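Local coordinates for alpha-11 giardin (Giardia intestinalis, PDB 2II2), which binds calcium ions as a member of the annexin family, probably binds acidic phospholipids in a calcium-dependent way, and may take part in parasite attachment and cytoskeletal remodelling, at residues Lys38-Gln43 and Leu71-Asn76; Leu262-His267 and Leu303-Leu308. One frame throughout, in Å; residues are numbered along the deposited sequence.

Contact 1: Lys38-Gln43 and Leu71-Asn76. With SO4 (sulfate ion), chain B.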
ATOM      1  N   LYS A  38      20.449   0.027  -1.086  1.00 11.53           N
ATOM      2  CA  LYS A  38      20.819   0.938  -0.000  1.00 12.67           C
ATOM      3  C   LYS A  38      22.318   1.256  -0.071  1.00 12.57           C
ATOM      4  O   LYS A  38      22.748   2.423  -0.009  1.00 12.13           O
ATOM      5  CB  LYS A  38      20.459   0.310   1.353  1.00 12.76           C
ATOM      6  CG  LYS A  38      20.683   1.213   2.573  1.00 15.11           C
ATOM      7  CD  LYS A  38      20.383   0.450   3.882  1.00 16.83           C
ATOM      8  CE  LYS A  38      20.519   1.369   5.090  1.00 21.06           C
ATOM      9  NZ  LYS A  38      20.190   0.665   6.348  1.00 24.17           N
ATOM     10  N   GLU A  39      23.120   0.208  -0.229  1.00 12.39           N
ATOM     11  CA  GLU A  39      24.579   0.395  -0.380  1.00 13.45           C
ATOM     12  C   GLU A  39      24.934   1.245  -1.595  1.00 11.84           C
ATOM     13  O   GLU A  39      25.810   2.111  -1.527  1.00 12.79           O
ATOM     14  CB  GLU A  39      25.298  -0.951  -0.462  1.00 13.69           C
ATOM     15  CG  GLU A  39      25.314  -1.697   0.864  1.00 16.55           C
ATOM     16  CD  GLU A  39      26.084  -3.015   0.834  1.00 17.99           C
ATOM     17  OE1 GLU A  39      26.303  -3.611  -0.254  1.00 21.84           O
ATOM     18  OE2 GLU A  39      26.486  -3.468   1.928  1.00 22.08           O
ATOM     19  N   LEU A  40      24.258   0.998  -2.712  1.00 11.01           N
ATOM     20  CA  LEU A  40      24.518   1.738  -3.926  1.00 10.30           C
ATOM     21  C   LEU A  40      24.199   3.221  -3.705  1.00  9.93           C
ATOM     22  O   LEU A  40      24.975   4.086  -4.103  1.00  9.77           O
ATOM     23  CB  LEU A  40      23.711   1.148  -5.068  1.00 11.13           C
ATOM     24  CG  LEU A  40      23.989   1.685  -6.464  1.00 12.47           C
ATOM     25  CD1 LEU A  40      23.635   0.594  -7.471  1.00 14.59           C
ATOM     26  CD2 LEU A  40      23.175   2.944  -6.763  1.00 15.81           C
ATOM     27  N   ARG A  41      23.072   3.526  -3.068  1.00  9.63           N
ATOM     28  CA  ARG A  41      22.756   4.949  -2.829  1.00  9.60           C
ATOM     29  C   ARG A  41      23.823   5.616  -1.962  1.00 10.83           C
ATOM     30  O   ARG A  41      24.211   6.754  -2.192  1.00 10.98           O
ATOM     31  CB  ARG A  41      21.359   5.121  -2.198  1.00  9.98           C
ATOM     32  CG  ARG A  41      20.238   4.721  -3.108  1.00  9.49           C
ATOM     33  CD  ARG A  41      18.911   5.117  -2.544  1.00 12.14           C
ATOM     34  NE  ARG A  41      18.552   4.394  -1.337  1.00 13.36           N
ATOM     35  CZ  ARG A  41      18.322   4.944  -0.148  1.00 14.18           C
ATOM     36  NH1 ARG A  41      18.445   6.251   0.046  1.00 16.57           N
ATOM     37  NH2 ARG A  41      17.931   4.176   0.847  1.00 15.19           N
ATOM     38  N   THR A  42      24.302   4.898  -0.962  1.00 10.67           N
ATOM     39  CA  THR A  42      25.336   5.452  -0.086  1.00 11.44           C
ATOM     40  C   THR A  42      26.611   5.778  -0.835  1.00 11.22           C
ATOM     41  O   THR A  42      27.150   6.881  -0.739  1.00 11.69           O
ATOM     42  CB  THR A  42      25.634   4.489   1.077  1.00 12.31           C
ATOM     43  OG1 THR A  42      24.436   4.334   1.840  1.00 13.96           O
ATOM     44  CG2 THR A  42      26.765   5.007   2.007  1.00 13.49           C
ATOM     45  N   GLN A  43      27.051   4.834  -1.643  1.00 10.90           N
ATOM     46  CA  GLN A  43      28.266   5.027  -2.418  1.00 12.27           C
ATOM     47  C   GLN A  43      28.063   6.084  -3.503  1.00 11.20           C
ATOM     48  O   GLN A  43      28.981   6.850  -3.808  1.00 11.99           O
ATOM     49  CB  GLN A  43      28.730   3.713  -3.051  1.00 11.96           C
ATOM     50  CG  GLN A  43      29.323   2.687  -2.078  1.00 16.77           C
ATOM     51  CD  GLN A  43      30.331   1.731  -2.742  1.00 17.71           C
ATOM     52  OE1 GLN A  43      30.642   0.673  -2.194  1.00 25.17           O
ATOM     53  NE2 GLN A  43      30.846   2.108  -3.906  1.00 21.77           N
ATOM     54  N   LEU A  71       9.990   5.724  -4.671  1.00  8.83           N
ATOM     55  CA  LEU A  71       9.593   4.896  -3.547  1.00  8.71           C
ATOM     56  C   LEU A  71      10.372   3.584  -3.520  1.00  8.58           C
ATOM     57  O   LEU A  71      10.887   3.181  -2.466  1.00  9.72           O
ATOM     58  CB  LEU A  71       8.085   4.619  -3.586  1.00 10.15           C
ATOM     59  CG  LEU A  71       7.145   5.794  -3.313  1.00 11.29           C
ATOM     60  CD1 LEU A  71       5.706   5.351  -3.516  1.00 12.60           C
ATOM     61  CD2 LEU A  71       7.334   6.400  -1.901  1.00 12.33           C
ATOM     62  N   GLY A  72      10.484   2.939  -4.680  1.00  8.51           N
ATOM     63  CA  GLY A  72      11.141   1.637  -4.760  1.00  9.20           C
ATOM     64  C   GLY A  72      12.630   1.702  -4.410  1.00  9.15           C
ATOM     65  O   GLY A  72      13.159   0.774  -3.799  1.00 10.03           O
ATOM     66  N   TRP A  73      13.317   2.783  -4.780  1.00  8.79           N
ATOM     67  CA  TRP A  73      14.740   2.940  -4.436  1.00  9.20           C
ATOM     68  C   TRP A  73      15.016   3.289  -2.975  1.00  8.74           C
ATOM     69  O   TRP A  73      16.143   3.164  -2.524  1.00 10.31           O
ATOM     70  CB  TRP A  73      15.388   3.996  -5.350  1.00  8.35           C
ATOM     71  CG  TRP A  73      15.918   3.422  -6.599  1.00  8.57           C
ATOM     72  CD1 TRP A  73      15.335   3.375  -7.833  1.00  8.74           C
ATOM     73  CD2 TRP A  73      17.177   2.777  -6.728  1.00  8.51           C
ATOM     74  NE1 TRP A  73      16.176   2.749  -8.727  1.00  8.74           N
ATOM     75  CE2 TRP A  73      17.315   2.371  -8.076  1.00  8.12           C
ATOM     76  CE3 TRP A  73      18.231   2.521  -5.838  1.00  8.67           C
ATOM     77  CZ2 TRP A  73      18.457   1.709  -8.558  1.00  9.02           C
ATOM     78  CZ3 TRP A  73      19.377   1.862  -6.327  1.00  9.22           C
ATOM     79  CH2 TRP A  73      19.465   1.454  -7.664  1.00  9.70           C
ATOM     80  N   ASP A  74      14.002   3.789  -2.264  1.00  9.17           N
ATOM     81  CA  ASP A  74      14.210   4.223  -0.879  1.00  9.71           C
ATOM     82  C   ASP A  74      14.146   3.030   0.082  1.00 10.34           C
ATOM     83  O   ASP A  74      13.721   1.929  -0.293  1.00 10.55           O
ATOM     84  CB  ASP A  74      13.098   5.224  -0.507  1.00 10.56           C
ATOM     85  CG  ASP A  74      13.484   6.172   0.634  1.00 10.98           C
ATOM     86  OD1 ASP A  74      14.571   6.022   1.239  1.00 12.32           O
ATOM     87  OD2 ASP A  74      12.670   7.089   0.887  1.00 14.18           O
ATOM     88  N   CYS A  75      14.557   3.262   1.329  0.50  9.74           N
ATOM     89  CA  CYS A  75      14.253   2.324   2.418  0.50 10.06           C
ATOM     90  C   CYS A  75      12.750   2.349   2.722  0.50  9.55           C
ATOM     91  O   CYS A  75      12.103   3.409   2.649  0.50 10.19           O
ATOM     92  CB  CYS A  75      15.085   2.642   3.657  0.50 10.10           C
ATOM     93  SG  CYS A  75      16.833   2.278   3.383  0.50 11.85           S
ATOM     94  N   ASN A  76      12.192   1.184   3.057  1.00  9.64           N
ATOM     95  CA  ASN A  76      10.746   1.036   3.131  1.00  9.90           C
ATOM     96  C   ASN A  76      10.104   1.957   4.180  1.00  9.33           C
ATOM     97  O   ASN A  76       9.041   2.538   3.935  1.00 10.15           O
ATOM     98  CB  ASN A  76      10.434  -0.425   3.414  1.00  9.67           C
ATOM     99  CG  ASN A  76       8.973  -0.700   3.425  1.00 10.95           C
ATOM    100  OD1 ASN A  76       8.344  -0.787   4.489  1.00 12.59           O
ATOM    101  ND2 ASN A  76       8.400  -0.829   2.238  1.00 13.06           N
TER
HETATM  102  S   SO4 B 801      15.066  -1.516   3.734  1.00 21.13           S
HETATM  103  O1  SO4 B 801      14.925  -2.903   4.177  1.00 24.57           O
HETATM  104  O2  SO4 B 801      16.331  -1.380   3.018  1.00 23.73           O
HETATM  105  O3  SO4 B 801      13.935  -1.105   2.895  1.00 20.23           O
HETATM  106  O4  SO4 B 801      15.120  -0.651   4.919  1.00 22.00           O
HETATM  107  O   HOH W   1      17.627   1.836  -0.641  1.00 12.65           O
HETATM  108  O   HOH W   2      16.355   7.745   2.254  1.00 26.44           O
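The indole of Trp73, in the last turn of helix 64-73, reaches back to helix 34-48 with its six-membered ring: CE3 lies 4.0 Å from Arg41 CG, and CZ3 meets the CD2 methyl of Leu40. Phe28 and Phe52 pack against the indole, while its NE1 is hydrogen-bonded to Thr29. A water links Arg41 to the Trp73 carbonyl: its oxygen, 2.7 Å from Trp73 O, donates to that carbonyl and accepts from Arg41 NH2; the direct approach of Arg41 NE to Trp73 O, at 3.0 Å, is too poorly angled for a hydrogen bond. Asp74 follows, its CA over one face of the guanidinium. With Asp74 CG anti to the backbone N (chi1 -156°), OD1 comes within 3.9 Å of Arg41 NH2, a long salt bridge in which no N-H points at the oxygen. A second water donates to this OD1 and accepts a weak bond from Arg41 NH1, whereas OD2 is taken by Ser78. Cys75, the N-cap of helix 76-89, has two conformers; in one, SG tentatively approaches the guanidinium edge and the extended Lys38 chain. Asn76 N donates a 2.9 Å hydrogen bond to O3 of a sulfate, probably from the crystallisation liquor. Where helix 64-73 turns into helix 76-89 against helix 34-48 of the all-helical annexin fold, the link thus combines an apolar indole contact with a water-mediated polar one, the arginine charge probably partly balanced by Asp74.

Contact 2: Leu262-His267 and Leu303-Leu308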
ATOM      1  N   LEU A 262       6.006   0.355  -2.332  1.00  6.99           N
ATOM      2  CA  LEU A 262       6.036  -0.062  -0.933  1.00  7.26           C
ATOM      3  C   LEU A 262       6.164  -1.582  -0.688  1.00  7.01           C
ATOM      4  O   LEU A 262       6.821  -2.018   0.265  1.00  8.00           O
ATOM      5  CB  LEU A 262       4.805   0.434  -0.175  1.00  6.99           C
ATOM      6  CG  LEU A 262       4.632   1.947  -0.026  1.00  8.24           C
ATOM      7  CD1 LEU A 262       3.305   2.268   0.669  1.00  8.90           C
ATOM      8  CD2 LEU A 262       5.791   2.477   0.818  1.00 11.28           C
ATOM      9  N   PHE A 263       5.491  -2.376  -1.540  1.00  7.25           N
ATOM     10  CA  PHE A 263       5.246  -3.762  -1.161  1.00  7.10           C
ATOM     11  C   PHE A 263       5.825  -4.814  -2.092  1.00  6.96           C
ATOM     12  O   PHE A 263       5.678  -6.008  -1.789  1.00  7.30           O
ATOM     13  CB  PHE A 263       3.753  -3.987  -0.997  1.00  6.91           C
ATOM     14  CG  PHE A 263       3.100  -3.060  -0.012  1.00  7.35           C
ATOM     15  CD1 PHE A 263       3.567  -2.962   1.296  1.00  8.80           C
ATOM     16  CD2 PHE A 263       2.009  -2.270  -0.398  1.00  8.01           C
ATOM     17  CE1 PHE A 263       2.963  -2.093   2.195  1.00 10.94           C
ATOM     18  CE2 PHE A 263       1.395  -1.415   0.515  1.00  9.58           C
ATOM     19  CZ  PHE A 263       1.868  -1.325   1.803  1.00 10.43           C
ATOM     20  N   HIS A 264       6.519  -4.389  -3.151  1.00  7.39           N
ATOM     21  CA  HIS A 264       6.972  -5.382  -4.138  1.00  7.79           C
ATOM     22  C   HIS A 264       7.915  -6.437  -3.548  1.00  8.00           C
ATOM     23  O   HIS A 264       7.932  -7.573  -4.018  1.00  9.01           O
ATOM     24  CB  HIS A 264       7.639  -4.713  -5.355  1.00  8.52           C
ATOM     25  CG  HIS A 264       8.942  -4.085  -5.017  1.00  8.55           C
ATOM     26  ND1 HIS A 264      10.146  -4.668  -5.341  1.00  9.23           N
ATOM     27  CD2 HIS A 264       9.233  -2.981  -4.283  1.00  9.14           C
ATOM     28  CE1 HIS A 264      11.130  -3.923  -4.864  1.00  9.51           C
ATOM     29  NE2 HIS A 264      10.607  -2.913  -4.182  1.00  8.46           N
ATOM     30  N   ASP A 265       8.737  -6.052  -2.568  1.00  7.87           N
ATOM     31  CA  ASP A 265       9.592  -7.040  -1.912  1.00  8.82           C
ATOM     32  C   ASP A 265       8.890  -7.690  -0.727  1.00  8.72           C
ATOM     33  O   ASP A 265       8.883  -8.922  -0.580  1.00  9.31           O
ATOM     34  CB  ASP A 265      10.927  -6.457  -1.371  1.00  9.68           C
ATOM     35  CG  ASP A 265      11.923  -6.108  -2.458  1.00 10.70           C
ATOM     36  OD1 ASP A 265      12.122  -6.885  -3.425  1.00 12.30           O
ATOM     37  OD2 ASP A 265      12.560  -5.046  -2.323  1.00 12.98           O
ATOM     38  N   LEU A 266       8.334  -6.856   0.151  1.00  7.96           N
ATOM     39  CA  LEU A 266       7.782  -7.355   1.410  1.00  9.10           C
ATOM     40  C   LEU A 266       6.658  -8.353   1.186  1.00  7.84           C
ATOM     41  O   LEU A 266       6.465  -9.286   1.979  1.00  9.01           O
ATOM     42  CB  LEU A 266       7.255  -6.197   2.257  1.00  9.12           C
ATOM     43  CG  LEU A 266       8.331  -5.367   2.943  1.00 12.06           C
ATOM     44  CD1 LEU A 266       7.660  -4.118   3.487  1.00 13.23           C
ATOM     45  CD2 LEU A 266       9.033  -6.153   4.061  1.00 12.72           C
ATOM     46  N   HIS A 267       5.894  -8.111   0.115  1.00  7.50           N
ATOM     47  CA  HIS A 267       4.720  -8.921  -0.215  1.00  7.74           C
ATOM     48  C   HIS A 267       4.810  -9.424  -1.641  1.00  7.00           C
ATOM     49  O   HIS A 267       3.834  -9.338  -2.413  1.00  8.09           O
ATOM     50  CB  HIS A 267       3.436  -8.171   0.088  1.00  7.53           C
ATOM     51  CG  HIS A 267       3.375  -7.746   1.511  1.00  8.75           C
ATOM     52  ND1 HIS A 267       3.370  -8.657   2.553  1.00 10.08           N
ATOM     53  CD2 HIS A 267       3.488  -6.521   2.068  1.00  9.09           C
ATOM     54  CE1 HIS A 267       3.413  -7.998   3.699  1.00 10.04           C
ATOM     55  NE2 HIS A 267       3.486  -6.701   3.431  1.00  9.14           N
ATOM     56  N   LEU A 303       6.245  -4.180 -13.781  1.00  8.01           N
ATOM     57  CA  LEU A 303       6.607  -5.585 -13.997  1.00  8.42           C
ATOM     58  C   LEU A 303       7.971  -5.942 -13.385  1.00  7.47           C
ATOM     59  O   LEU A 303       8.159  -6.996 -12.753  1.00  9.24           O
ATOM     60  CB  LEU A 303       6.584  -5.907 -15.482  1.00  9.28           C
ATOM     61  CG  LEU A 303       5.216  -5.898 -16.163  1.00 10.60           C
ATOM     62  CD1 LEU A 303       5.438  -5.944 -17.666  1.00 10.93           C
ATOM     63  CD2 LEU A 303       4.286  -7.043 -15.723  1.00  9.92           C
ATOM     64  N   MET A 304       8.937  -5.049 -13.593  1.00  7.97           N
ATOM     65  CA  MET A 304      10.261  -5.259 -13.027  1.00  8.12           C
ATOM     66  C   MET A 304      10.201  -5.347 -11.513  1.00  7.29           C
ATOM     67  O   MET A 304      10.801  -6.272 -10.939  1.00  8.23           O
ATOM     68  CB  MET A 304      11.234  -4.176 -13.523  1.00  7.73           C
ATOM     69  CG  MET A 304      12.649  -4.264 -12.977  1.00  8.81           C
ATOM     70  SD  MET A 304      12.873  -3.580 -11.310  1.00  9.63           S
ATOM     71  CE  MET A 304      12.441  -1.850 -11.592  1.00  9.87           C
ATOM     72  N   PHE A 305       9.536  -4.405 -10.857  1.00  6.93           N
ATOM     73  CA  PHE A 305       9.539  -4.430  -9.407  1.00  7.62           C
ATOM     74  C   PHE A 305       8.836  -5.669  -8.837  1.00  8.27           C
ATOM     75  O   PHE A 305       9.216  -6.157  -7.764  1.00  9.51           O
ATOM     76  CB  PHE A 305       8.933  -3.155  -8.824  1.00  7.39           C
ATOM     77  CG  PHE A 305       9.882  -1.993  -8.722  1.00  7.75           C
ATOM     78  CD1 PHE A 305       9.593  -0.775  -9.350  1.00  8.36           C
ATOM     79  CD2 PHE A 305      11.027  -2.078  -7.938  1.00  8.56           C
ATOM     80  CE1 PHE A 305      10.467   0.305  -9.241  1.00  9.52           C
ATOM     81  CE2 PHE A 305      11.925  -1.014  -7.824  1.00  8.86           C
ATOM     82  CZ  PHE A 305      11.628   0.203  -8.476  1.00  9.05           C
ATOM     83  N   TRP A 306       7.847  -6.191  -9.545  1.00  7.84           N
ATOM     84  CA  TRP A 306       7.124  -7.363  -9.081  1.00  8.57           C
ATOM     85  C   TRP A 306       7.731  -8.660  -9.571  1.00  8.91           C
ATOM     86  O   TRP A 306       7.217  -9.729  -9.253  1.00  9.94           O
ATOM     87  CB  TRP A 306       5.657  -7.293  -9.527  1.00  8.75           C
ATOM     88  CG  TRP A 306       4.851  -6.356  -8.725  1.00  6.51           C
ATOM     89  CD1 TRP A 306       4.337  -5.146  -9.115  1.00  7.46           C
ATOM     90  CD2 TRP A 306       4.442  -6.548  -7.367  1.00  6.93           C
ATOM     91  NE1 TRP A 306       3.649  -4.570  -8.074  1.00  7.67           N
ATOM     92  CE2 TRP A 306       3.726  -5.404  -6.980  1.00  7.45           C
ATOM     93  CE3 TRP A 306       4.633  -7.575  -6.435  1.00  7.53           C
ATOM     94  CZ2 TRP A 306       3.173  -5.267  -5.701  1.00  9.33           C
ATOM     95  CZ3 TRP A 306       4.094  -7.437  -5.164  1.00  8.89           C
ATOM     96  CH2 TRP A 306       3.391  -6.290  -4.814  1.00  9.12           C
ATOM     97  N   LYS A 307       8.832  -8.583 -10.329  1.00  9.58           N
ATOM     98  CA  LYS A 307       9.488  -9.816 -10.848  1.00 10.72           C
ATOM     99  C   LYS A 307       8.538 -10.603 -11.742  1.00 11.60           C
ATOM    100  O   LYS A 307       8.509 -11.842 -11.714  1.00 12.71           O
ATOM    101  CB  LYS A 307      10.112 -10.677  -9.737  1.00 11.37           C
ATOM    102  CG  LYS A 307      11.223  -9.951  -9.026  1.00 13.23           C
ATOM    103  CD  LYS A 307      11.987 -10.879  -8.101  1.00 16.34           C
ATOM    104  CE  LYS A 307      13.170 -10.150  -7.497  1.00 17.35           C
ATOM    105  NZ  LYS A 307      13.857 -11.021  -6.498  1.00 21.12           N
ATOM    106  N   LEU A 308       7.797  -9.866 -12.558  1.00 12.23           N
ATOM    107  CA  LEU A 308       6.847 -10.446 -13.499  1.00 13.68           C
ATOM    108  C   LEU A 308       7.203 -10.111 -14.945  1.00 15.85           C
ATOM    109  O   LEU A 308       6.353 -10.272 -15.839  1.00 17.98           O
ATOM    110  CB  LEU A 308       5.444  -9.937 -13.181  1.00 13.22           C
ATOM    111  CG  LEU A 308       4.843 -10.291 -11.818  1.00 13.61           C
ATOM    112  CD1 LEU A 308       3.506  -9.561 -11.639  1.00 14.86           C
ATOM    113  CD2 LEU A 308       4.679 -11.810 -11.671  1.00 12.82           C
TER
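His264 lies between two aromatic side chains of the 303-308 segment, presenting its imidazole to one and its backbone to the other. Phe305 turns an edge toward the imidazole face, with ring centroids 4.8 Å apart and planes at 59°, a T-shaped pair in which Phe305 CD2 sits 3.6 Å from His264 CE1, above the rim of the ring. Phe305 CB adds an off-centre CH-pi contact to the same imidazole. His264 adopts the crowded rotamer, CG between the backbone N and the carbonyl carbon (chi1 69°), which brings ND1 to 3.0 Å from Phe305 O; this hydrogen bond is weak, with an N-H...O angle of 128°. The carbonyl belongs to the last turn of helix 298-306, which closes in a Schellman motif: Lys307 takes positive phi, and Leu308 N and Lys307 N bond back to Leu303 O and Met304 O. Here the C-terminal parts of two helices of the annexin domain, 249-263 and 298-306, come together. Trp306 meets the other segment with its six-membered ring, over whose face His264 CA stands 3.8 Å from the centroid in a CH-pi contact. At the indole edge, close to its plane, His267 O approaches CZ3 to 3.4 Å, while Phe263 O lies near CH2. The pyrrole nitrogen NE1 is hydrogen-bonded to Thr260 of helix 249-263, and Phe240 of helix 232-244 meets the indole edge-to-face.

How the contacts relate
Contact 1 closes before contact 2 opens, so the two follow in series, one near each end of the chain. Their centres are nevertheless 15 Å apart, because the all-helical annexin fold brings its two ends together. Contact 1 joins helix 34-48 to the end of helix 64-73; contact 2 joins the ends of helices 249-263 and 298-306. They touch directly, with Asn76 ND2 2.8 Å from Leu262 O and Gly72 CA packed on Phe305 CZ. The side chains of Trp73 and Phe305 lie about 9 to 11 Å from those of calcium-site residues Ile60 and Glu66, where this model has no calcium. N- and C-terminal parts thus close the helical array, aided by an Arg37-Asp265 salt bridge from helix 34-48.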